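Local coordinates for protein putative phosphatase (DUF442) (Shewanella putrefaciens CN-32, PDB 3GXH) that is of unproven function but probably hydrolyses phosphate esters as a member of the tyrosine and dual-specificity phosphatase superfamily, at residues 17-25 with 110-118; 75-86 with 143-154. All coordinates share one frame; numbering follows the deposited sequence.

Contact 1 of 2, residues 17-25 with 110-118; sequences QQAPQLLSS and ASAFAYLYQ
Gln18 and Leu22, on two antiparallel strands joined by a type I turn from Ala19 to Leu22, meet one flank of helix 110-118. Strand 22-25 runs at 152° to the helix, its axis 8.0 Å away; it lies parallel to and beside strand 100-103, which precedes this helix in the chain. A classic beta bulge sets Gln18 and Ala19 together against Leu22, whose O accepts from both their backbone N atoms. The one direct hydrogen bond between the segments comes from Gln118: its NE2 donates to Gln18 O at 2.9 Å, almost straight at 167°, with the oxygen in the plane of the Gln118 amide but the donor above the carbonyl plane. Bent at chi2 (-69°), Gln18 turns its own amide back along the strands, and its NE2 donates to Ser24 OG at 3.0 Å and also to Thr130 O. A water bridges the two amides, 2.8 Å from Gln18 OE1 and 2.6 Å from Gln118 OE1. Beside them, Ala114 CB packs against Gln18 CG and Leu22 CD2, both at 4.0 Å, while Leu22 CD2 also meets Tyr117 CD2. The short Ala114 side chain is consistent with the strands' close approach, and two glutamine amides supply polar partners within a largely buried interface.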
loop_
_atom_site.group_PDB
_atom_site.type_symbol
_atom_site.label_atom_id
_atom_site.label_comp_id
_atom_site.label_asym_id
_atom_site.label_seq_id
_atom_site.Cartn_x
_atom_site.Cartn_y
_atom_site.Cartn_z
ATOM N N GLN A 17 -5.438 -5.737 6.396
ATOM C CA GLN A 17 -4.327 -5.611 7.326
ATOM C C GLN A 17 -3.275 -6.637 6.982
ATOM O O GLN A 17 -3.548 -7.820 6.921
ATOM C CB GLN A 17 -4.789 -5.835 8.735
ATOM C CG GLN A 17 -3.669 -5.806 9.687
ATOM C CD GLN A 17 -3.989 -4.888 10.790
ATOM O OE1 GLN A 17 -3.460 -3.753 10.834
ATOM N NE2 GLN A 17 -4.936 -5.295 11.642
ATOM N N GLN A 18 -2.079 -6.188 6.718
ATOM C CA GLN A 18 -0.990 -6.998 6.282
ATOM C C GLN A 18 -0.106 -7.422 7.455
ATOM O O GLN A 18 0.453 -8.536 7.430
ATOM C CB GLN A 18 -0.192 -6.316 5.194
ATOM C CG GLN A 18 -1.002 -6.011 3.899
ATOM C CD GLN A 18 -1.382 -7.274 3.124
ATOM O OE1 GLN A 18 -1.112 -8.419 3.552
ATOM N NE2 GLN A 18 -2.052 -7.069 1.980
ATOM N N ALA A 19 -0.070 -6.579 8.487
ATOM C CA ALA A 19 0.702 -6.785 9.712
ATOM C C ALA A 19 0.186 -5.830 10.776
ATOM O O ALA A 19 -0.557 -4.913 10.485
ATOM C CB ALA A 19 2.121 -6.520 9.448
ATOM N N PRO A 20 0.526 -6.062 12.057
ATOM C CA PRO A 20 -0.029 -5.145 13.053
ATOM C C PRO A 20 0.226 -3.628 12.794
ATOM O O PRO A 20 -0.689 -2.836 13.129
ATOM C CB PRO A 20 0.601 -5.652 14.366
ATOM C CG PRO A 20 0.661 -7.175 14.108
ATOM C CD PRO A 20 1.133 -7.258 12.671
ATOM N N GLN A 21 1.341 -3.258 12.166
ATOM C CA GLN A 21 1.605 -1.828 11.761
ATOM C C GLN A 21 1.515 -1.481 10.245
ATOM O O GLN A 21 2.007 -0.434 9.824
ATOM C CB GLN A 21 2.973 -1.338 12.259
ATOM C CG GLN A 21 3.240 -1.486 13.786
ATOM C CD GLN A 21 4.644 -0.910 14.233
ATOM O OE1 GLN A 21 5.710 -1.383 13.806
ATOM N NE2 GLN A 21 4.604 0.156 14.980
ATOM N N LEU A 22 1.036 -2.411 9.427
ATOM C CA LEU A 22 0.922 -2.132 7.987
ATOM C C LEU A 22 -0.464 -2.536 7.494
ATOM O O LEU A 22 -0.850 -3.707 7.527
ATOM C CB LEU A 22 1.950 -2.938 7.188
ATOM C CG LEU A 22 1.964 -2.652 5.702
ATOM C CD1 LEU A 22 2.253 -1.200 5.362
ATOM C CD2 LEU A 22 2.993 -3.658 5.055
ATOM N N LEU A 23 -1.197 -1.551 6.979
ATOM C CA LEU A 23 -2.429 -1.713 6.266
ATOM C C LEU A 23 -2.169 -1.520 4.790
ATOM O O LEU A 23 -1.322 -0.720 4.397
ATOM C CB LEU A 23 -3.429 -0.674 6.722
ATOM C CG LEU A 23 -3.836 -0.676 8.177
ATOM C CD1 LEU A 23 -4.798 0.440 8.461
ATOM C CD2 LEU A 23 -4.439 -2.050 8.552
ATOM N N SER A 24 -2.899 -2.245 3.940
ATOM C CA SER A 24 -2.947 -1.970 2.497
ATOM C C SER A 24 -4.415 -1.753 2.135
ATOM O O SER A 24 -5.300 -2.325 2.744
ATOM C CB SER A 24 -2.320 -3.096 1.683
ATOM O OG SER A 24 -3.102 -4.309 1.779
ATOM N N SER A 25 -4.679 -0.919 1.149
ATOM C CA SER A 25 -6.051 -0.703 0.716
ATOM C C SER A 25 -6.163 -0.120 -0.653
ATOM O O SER A 25 -5.178 0.254 -1.296
ATOM C CB SER A 25 -6.796 0.201 1.701
ATOM O OG SER A 25 -6.456 1.578 1.614
ATOM N N ALA A 110 -0.689 -1.875 -4.122
ATOM C CA ALA A 110 -0.318 -1.833 -2.720
ATOM C C ALA A 110 -0.144 -3.198 -2.088
ATOM O O ALA A 110 0.801 -3.410 -1.324
ATOM C CB ALA A 110 -1.309 -0.925 -1.903
ATOM N N SER A 111 -1.008 -4.146 -2.384
ATOM C CA SER A 111 -0.837 -5.496 -1.808
ATOM C C SER A 111 0.421 -6.186 -2.383
ATOM O O SER A 111 1.099 -6.910 -1.642
ATOM C CB SER A 111 -2.080 -6.356 -1.991
ATOM O OG SER A 111 -2.343 -6.662 -3.362
ATOM N N ALA A 112 0.741 -5.915 -3.646
ATOM C CA ALA A 112 1.966 -6.456 -4.271
ATOM C C ALA A 112 3.204 -5.871 -3.581
ATOM O O ALA A 112 4.143 -6.571 -3.260
ATOM C CB ALA A 112 1.973 -6.210 -5.786
ATOM N N PHE A 113 3.187 -4.563 -3.359
ATOM C CA PHE A 113 4.316 -3.891 -2.711
ATOM C C PHE A 113 4.426 -4.329 -1.249
ATOM O O PHE A 113 5.527 -4.527 -0.734
ATOM C CB PHE A 113 4.209 -2.352 -2.805
ATOM C CG PHE A 113 4.743 -1.760 -4.092
ATOM C CD1 PHE A 113 4.537 -2.365 -5.327
ATOM C CD2 PHE A 113 5.387 -0.537 -4.068
ATOM C CE1 PHE A 113 5.004 -1.788 -6.503
ATOM C CE2 PHE A 113 5.850 -0.004 -5.242
ATOM C CZ PHE A 113 5.658 -0.596 -6.435
ATOM N N ALA A 114 3.288 -4.518 -0.574
ATOM C CA ALA A 114 3.330 -5.022 0.794
ATOM C C ALA A 114 3.931 -6.431 0.838
ATOM O O ALA A 114 4.745 -6.745 1.727
ATOM C CB ALA A 114 1.932 -5.032 1.437
ATOM N N TYR A 115 3.570 -7.289 -0.088
ATOM C CA TYR A 115 4.153 -8.625 -0.167
ATOM C C TYR A 115 5.669 -8.536 -0.316
ATOM O O TYR A 115 6.411 -9.211 0.406
ATOM C CB TYR A 115 3.552 -9.373 -1.349
ATOM C CG TYR A 115 4.294 -10.634 -1.666
ATOM C CD1 TYR A 115 4.208 -11.720 -0.811
ATOM C CD2 TYR A 115 5.145 -10.718 -2.774
ATOM C CE1 TYR A 115 4.918 -12.883 -1.063
ATOM C CE2 TYR A 115 5.857 -11.886 -3.046
ATOM C CZ TYR A 115 5.742 -12.948 -2.192
ATOM O OH TYR A 115 6.463 -14.125 -2.473
ATOM N N LEU A 116 6.147 -7.673 -1.234
ATOM C CA LEU A 116 7.565 -7.599 -1.444
ATOM C C LEU A 116 8.286 -7.069 -0.212
ATOM O O LEU A 116 9.420 -7.511 0.092
ATOM C CB LEU A 116 7.884 -6.737 -2.664
ATOM C CG LEU A 116 7.528 -7.439 -3.979
ATOM C CD1 LEU A 116 7.718 -6.458 -5.136
ATOM C CD2 LEU A 116 8.335 -8.734 -4.240
ATOM N N TYR A 117 7.668 -6.147 0.508
ATOM C CA TYR A 117 8.250 -5.596 1.704
ATOM C C TYR A 117 8.372 -6.654 2.771
ATOM O O TYR A 117 9.429 -6.801 3.409
ATOM C CB TYR A 117 7.419 -4.407 2.211
ATOM C CG TYR A 117 7.788 -3.957 3.592
ATOM C CD1 TYR A 117 8.915 -3.178 3.789
ATOM C CD2 TYR A 117 7.026 -4.350 4.719
ATOM C CE1 TYR A 117 9.269 -2.759 5.079
ATOM C CE2 TYR A 117 7.397 -3.943 6.009
ATOM C CZ TYR A 117 8.495 -3.146 6.149
ATOM O OH TYR A 117 8.854 -2.776 7.440
ATOM N N GLN A 118 7.302 -7.375 3.012
ATOM C CA GLN A 118 7.348 -8.414 4.035
ATOM C C GLN A 118 8.368 -9.486 3.669
ATOM O O GLN A 118 9.092 -10.007 4.536
ATOM C CB GLN A 118 5.983 -9.001 4.281
ATOM C CG GLN A 118 5.016 -7.956 4.847
ATOM C CD GLN A 118 3.637 -8.481 5.188
ATOM O OE1 GLN A 118 3.099 -9.397 4.537
ATOM N NE2 GLN A 118 3.029 -7.867 6.225
HETATM O O HOH W 1 0.631 -10.270 4.816
#

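Contact 2 of 2, residues 75-86 with 143-154; sequences VDWQNPKVEDVE and KWQALLTEVSAK
The indole of Trp144 lies between Trp77 and Pro80, which meet its two opposite faces, and so ties the loop before helix 82-94 to the C-terminal helix 142-154. On one side Pro80 CG stands 3.7 Å from the centroid of the five-membered ring, over its face, a CH-pi contact. On the other side comes the six-membered ring of Trp77, with planes inclined at 33°, neither parallel nor perpendicular. With CG anti to the carbonyl carbon, Trp144 carries its indole toward the loop, where NE1 donates to Trp77 O at 2.9 Å, in the carbonyl plane and on a lone pair; the bond is bent (149°), its oxygen tilted from the indole plane. Nearby, Val75 O takes a bond from Arg109. Gln78 O receives Lys143 NZ at 2.8 Å, the lysine chain bending at chi2 and chi4. Further up the helix, Leu147 puts CD2 between Pro80 CB and Val85 CG2. Val82 is a knob in the hole made by Leu147, Glu150, Val151 and Lys154, its CG2 3.7 Å from Glu150 CD. In one of its two conformers, Glu86 OE2 comes within 3.7 Å of Lys154 NZ, a long and doubtful salt bridge. The loop is thus held by two hydrogen bonds as well as the ring contacts, whereas Leu147 and Val151 pack on Val82 and Val85 of helix 82-86, crossing at -56°, with Glu150, Lys154 and Glu86 along the outer end.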
loop_
_atom_site.group_PDB
_atom_site.type_symbol
_atom_site.label_atom_id
_atom_site.label_comp_id
_atom_site.label_asym_id
_atom_site.label_seq_id
_atom_site.Cartn_x
_atom_site.Cartn_y
_atom_site.Cartn_z
ATOM N N VAL A 75 2.916 4.710 -9.063
ATOM C CA VAL A 75 3.388 3.506 -9.759
ATOM C C VAL A 75 2.541 3.379 -11.016
ATOM O O VAL A 75 1.301 3.348 -10.977
ATOM C CB VAL A 75 3.215 2.260 -8.892
ATOM C CG1 VAL A 75 3.606 0.978 -9.660
ATOM C CG2 VAL A 75 4.050 2.397 -7.628
ATOM N N ASP A 76 3.242 3.304 -12.160
ATOM C CA ASP A 76 2.595 3.112 -13.429
ATOM C C ASP A 76 2.162 1.665 -13.552
ATOM O O ASP A 76 2.965 0.759 -13.403
ATOM C CB ASP A 76 3.590 3.450 -14.567
ATOM C CG ASP A 76 2.962 3.254 -15.937
ATOM O OD1 ASP A 76 2.129 4.065 -16.305
ATOM O OD2 ASP A 76 3.292 2.281 -16.624
ATOM N N TRP A 77 0.893 1.443 -13.863
ATOM C CA TRP A 77 0.365 0.075 -13.992
ATOM C C TRP A 77 1.027 -0.727 -15.080
ATOM O O TRP A 77 1.316 -1.915 -14.875
ATOM C CB TRP A 77 -1.157 0.104 -14.255
ATOM C CG TRP A 77 -1.711 -1.272 -14.355
ATOM C CD1 TRP A 77 -2.166 -1.882 -15.479
ATOM C CD2 TRP A 77 -1.850 -2.221 -13.308
ATOM N NE1 TRP A 77 -2.554 -3.162 -15.199
ATOM C CE2 TRP A 77 -2.351 -3.401 -13.867
ATOM C CE3 TRP A 77 -1.539 -2.202 -11.932
ATOM C CZ2 TRP A 77 -2.627 -4.527 -13.095
ATOM C CZ3 TRP A 77 -1.814 -3.305 -11.189
ATOM C CH2 TRP A 77 -2.336 -4.447 -11.755
ATOM N N GLN A 78 1.275 -0.123 -16.242
ATOM C CA GLN A 78 1.832 -0.844 -17.389
ATOM C C GLN A 78 3.354 -1.015 -17.300
ATOM O O GLN A 78 3.964 -1.769 -18.079
ATOM C CB GLN A 78 1.459 -0.110 -18.684
ATOM C CG GLN A 78 1.667 -0.935 -19.955
ATOM C CD GLN A 78 1.334 -0.151 -21.220
ATOM O OE1 GLN A 78 1.113 1.057 -21.164
ATOM N NE2 GLN A 78 1.304 -0.834 -22.361
ATOM N N ASN A 79 4.013 -0.301 -16.407
ATOM C CA ASN A 79 5.458 -0.460 -16.296
ATOM C C ASN A 79 5.923 -0.168 -14.908
ATOM O O ASN A 79 6.577 0.825 -14.656
ATOM C CB ASN A 79 6.178 0.455 -17.293
ATOM C CG ASN A 79 7.728 0.280 -17.236
ATOM O OD1 ASN A 79 8.208 -0.819 -16.957
ATOM N ND2 ASN A 79 8.484 1.371 -17.441
ATOM N N PRO A 80 5.522 -0.995 -13.940
ATOM C CA PRO A 80 6.024 -0.834 -12.608
ATOM C C PRO A 80 7.526 -1.093 -12.523
ATOM O O PRO A 80 8.041 -1.993 -13.193
ATOM C CB PRO A 80 5.236 -1.848 -11.818
ATOM C CG PRO A 80 4.968 -2.962 -12.792
ATOM C CD PRO A 80 4.682 -2.196 -14.066
ATOM N N LYS A 81 8.228 -0.269 -11.769
ATOM C CA LYS A 81 9.688 -0.334 -11.799
ATOM C C LYS A 81 10.255 -0.824 -10.470
ATOM O O LYS A 81 9.732 -0.531 -9.375
ATOM C CB LYS A 81 10.240 1.056 -12.058
ATOM C CG LYS A 81 9.796 1.728 -13.332
ATOM C CD LYS A 81 10.760 2.889 -13.584
ATOM C CE LYS A 81 10.501 3.642 -14.896
ATOM N NZ LYS A 81 9.471 4.729 -14.688
ATOM N N VAL A 82 11.394 -1.515 -10.548
ATOM C CA VAL A 82 12.122 -1.891 -9.355
ATOM C C VAL A 82 12.432 -0.655 -8.494
ATOM O O VAL A 82 12.315 -0.679 -7.277
ATOM C CB VAL A 82 13.408 -2.655 -9.704
ATOM C CG1 VAL A 82 14.309 -2.733 -8.493
ATOM C CG2 VAL A 82 13.044 -4.030 -10.253
ATOM N N GLU A 83 12.733 0.464 -9.150
ATOM C CA GLU A 83 13.004 1.693 -8.455
ATOM C C GLU A 83 11.803 2.180 -7.622
ATOM O O GLU A 83 11.964 2.818 -6.577
ATOM C CB GLU A 83 13.438 2.746 -9.475
ATOM C CG GLU A 83 13.273 4.190 -9.139
ATOM C CD GLU A 83 13.633 5.062 -10.351
ATOM O OE1 GLU A 83 14.831 5.348 -10.513
ATOM O OE2 GLU A 83 12.729 5.405 -11.156
ATOM N N ASP A 84 10.598 1.899 -8.109
ATOM C CA ASP A 84 9.385 2.258 -7.350
ATOM C C ASP A 84 9.304 1.445 -6.053
ATOM O O ASP A 84 8.988 1.938 -4.982
ATOM C CB ASP A 84 8.087 2.017 -8.124
ATOM C CG ASP A 84 8.019 2.763 -9.461
ATOM O OD1 ASP A 84 8.552 3.915 -9.536
ATOM O OD2 ASP A 84 7.369 2.206 -10.405
ATOM N N VAL A 85 9.562 0.152 -6.197
ATOM C CA VAL A 85 9.577 -0.744 -5.040
ATOM C C VAL A 85 10.628 -0.303 -4.025
ATOM O O VAL A 85 10.351 -0.195 -2.823
ATOM C CB VAL A 85 9.756 -2.207 -5.465
ATOM C CG1 VAL A 85 9.830 -3.146 -4.222
ATOM C CG2 VAL A 85 8.620 -2.639 -6.397
ATOM N N GLU A 86 11.825 -0.008 -4.505
ATOM C CA GLU A 86 12.911 0.476 -3.645
ATOM C C GLU A 86 12.574 1.789 -2.941
ATOM O O GLU A 86 12.872 1.964 -1.777
ATOM C CB GLU A 86 14.197 0.647 -4.447
ATOM C CG GLU A 86 14.798 -0.667 -4.904
ATOM C CD GLU A 86 15.368 -1.491 -3.765
ATOM O OE1 GLU A 86 15.758 -0.900 -2.728
ATOM O OE2 GLU A 86 15.427 -2.736 -3.920
ATOM N N LYS A 143 4.232 -8.108 -16.680
ATOM C CA LYS A 143 5.167 -7.089 -16.204
ATOM C C LYS A 143 5.212 -7.116 -14.682
ATOM O O LYS A 143 6.266 -6.914 -14.071
ATOM C CB LYS A 143 4.802 -5.707 -16.672
ATOM C CG LYS A 143 4.637 -5.596 -18.179
ATOM C CD LYS A 143 5.728 -4.823 -18.844
ATOM C CE LYS A 143 5.281 -4.373 -20.253
ATOM N NZ LYS A 143 4.022 -3.536 -20.295
ATOM N N TRP A 144 4.046 -7.311 -14.074
ATOM C CA TRP A 144 3.951 -7.479 -12.616
ATOM C C TRP A 144 4.616 -8.767 -12.152
ATOM O O TRP A 144 5.336 -8.781 -11.178
ATOM C CB TRP A 144 2.502 -7.336 -12.106
ATOM C CG TRP A 144 2.117 -5.886 -12.077
ATOM C CD1 TRP A 144 1.575 -5.171 -13.074
ATOM C CD2 TRP A 144 2.276 -4.996 -10.963
ATOM N NE1 TRP A 144 1.443 -3.843 -12.680
ATOM C CE2 TRP A 144 1.854 -3.728 -11.376
ATOM C CE3 TRP A 144 2.794 -5.147 -9.687
ATOM C CZ2 TRP A 144 1.881 -2.618 -10.535
ATOM C CZ3 TRP A 144 2.813 -4.022 -8.840
ATOM C CH2 TRP A 144 2.425 -2.773 -9.291
ATOM N N GLN A 145 4.401 -9.865 -12.859
ATOM C CA GLN A 145 5.052 -11.109 -12.519
ATOM C C GLN A 145 6.558 -10.903 -12.523
ATOM O O GLN A 145 7.301 -11.355 -11.615
ATOM C CB GLN A 145 4.698 -12.161 -13.559
ATOM C CG GLN A 145 3.361 -12.804 -13.351
ATOM C CD GLN A 145 3.138 -13.945 -14.316
ATOM O OE1 GLN A 145 3.045 -13.733 -15.521
ATOM N NE2 GLN A 145 3.050 -15.169 -13.789
ATOM N N ALA A 146 7.056 -10.252 -13.580
ATOM C CA ALA A 146 8.491 -10.054 -13.746
ATOM C C ALA A 146 9.079 -9.195 -12.638
ATOM O O ALA A 146 10.168 -9.467 -12.117
ATOM C CB ALA A 146 8.813 -9.401 -15.132
ATOM N N LEU A 147 8.357 -8.167 -12.257
ATOM C CA LEU A 147 8.745 -7.270 -11.157
ATOM C C LEU A 147 8.879 -8.081 -9.878
ATOM O O LEU A 147 9.904 -8.007 -9.160
ATOM C CB LEU A 147 7.742 -6.143 -10.947
ATOM C CG LEU A 147 8.034 -5.194 -9.780
ATOM C CD1 LEU A 147 9.255 -4.351 -10.088
ATOM C CD2 LEU A 147 6.805 -4.347 -9.455
ATOM N N LEU A 148 7.846 -8.842 -9.559
ATOM C CA LEU A 148 7.856 -9.625 -8.339
ATOM C C LEU A 148 8.998 -10.642 -8.296
ATOM O O LEU A 148 9.671 -10.790 -7.270
ATOM C CB LEU A 148 6.530 -10.304 -8.093
ATOM C CG LEU A 148 5.461 -9.434 -7.356
ATOM C CD1 LEU A 148 5.250 -8.070 -8.032
ATOM C CD2 LEU A 148 4.173 -10.245 -7.245
ATOM N N THR A 149 9.254 -11.299 -9.412
ATOM C CA THR A 149 10.322 -12.311 -9.502
ATOM C C THR A 149 11.665 -11.623 -9.322
ATOM O O THR A 149 12.525 -12.106 -8.574
ATOM C CB THR A 149 10.257 -13.043 -10.854
ATOM O OG1 THR A 149 9.035 -13.797 -10.957
ATOM C CG2 THR A 149 11.494 -13.979 -11.058
ATOM N N GLU A 150 11.864 -10.501 -9.982
ATOM C CA GLU A 150 13.152 -9.784 -9.972
ATOM C C GLU A 150 13.451 -9.289 -8.569
ATOM O O GLU A 150 14.578 -9.422 -8.084
ATOM C CB GLU A 150 13.130 -8.586 -10.944
ATOM C CG GLU A 150 14.463 -7.770 -10.987
ATOM C CD GLU A 150 14.577 -6.792 -12.191
ATOM O OE1 GLU A 150 13.702 -6.805 -13.102
ATOM O OE2 GLU A 150 15.562 -6.006 -12.226
ATOM N N VAL A 151 12.450 -8.728 -7.904
ATOM C CA VAL A 151 12.696 -8.143 -6.590
ATOM C C VAL A 151 12.874 -9.245 -5.575
ATOM O O VAL A 151 13.739 -9.089 -4.670
ATOM C CB VAL A 151 11.564 -7.225 -6.136
ATOM C CG1 VAL A 151 11.717 -6.855 -4.623
ATOM C CG2 VAL A 151 11.529 -5.988 -6.946
ATOM N N SER A 152 12.106 -10.337 -5.671
ATOM C CA SER A 152 12.228 -11.466 -4.757
ATOM C C SER A 152 13.648 -12.008 -4.832
ATOM O O SER A 152 14.311 -12.184 -3.801
ATOM C CB SER A 152 11.217 -12.556 -5.074
ATOM O OG SER A 152 9.890 -12.081 -4.912
ATOM N N ALA A 153 14.135 -12.245 -6.049
ATOM C CA ALA A 153 15.529 -12.731 -6.243
ATOM C C ALA A 153 16.604 -11.754 -5.736
ATOM O O ALA A 153 17.614 -12.191 -5.152
ATOM C CB ALA A 153 15.785 -13.094 -7.712
ATOM N N LYS A 154 16.403 -10.459 -5.935
ATOM C CA LYS A 154 17.346 -9.430 -5.513
ATOM C C LYS A 154 17.560 -9.442 -3.996
ATOM O O LYS A 154 18.703 -9.238 -3.528
ATOM C CB LYS A 154 16.843 -8.049 -5.960
ATOM C CG LYS A 154 17.797 -6.924 -5.638
ATOM C CD LYS A 154 17.356 -5.585 -6.223
ATOM C CE LYS A 154 18.272 -4.459 -5.726
ATOM N NZ LYS A 154 18.078 -3.208 -6.507
#

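In the fold
Helix 108-120 connects the two contacts: in contact 1 it rests on strands 16-19 and 22-25, and other flanks of it touch helices 82-94 and 142-154, the helices of contact 2. Phe113 is the main bridge, with CZ 3.6 Å from both Val85 CG2 and Val75 CG2, while Leu116 touches Ser152. The centre of contact 1 is about 6 Å from the centre of the chain, and the contact is mostly buried, with amides and small side chains. Contact 2, its centre about 14 Å from that of the chain, is larger and only partly buried, joining aromatic and aliphatic packing to lysines and glutamates.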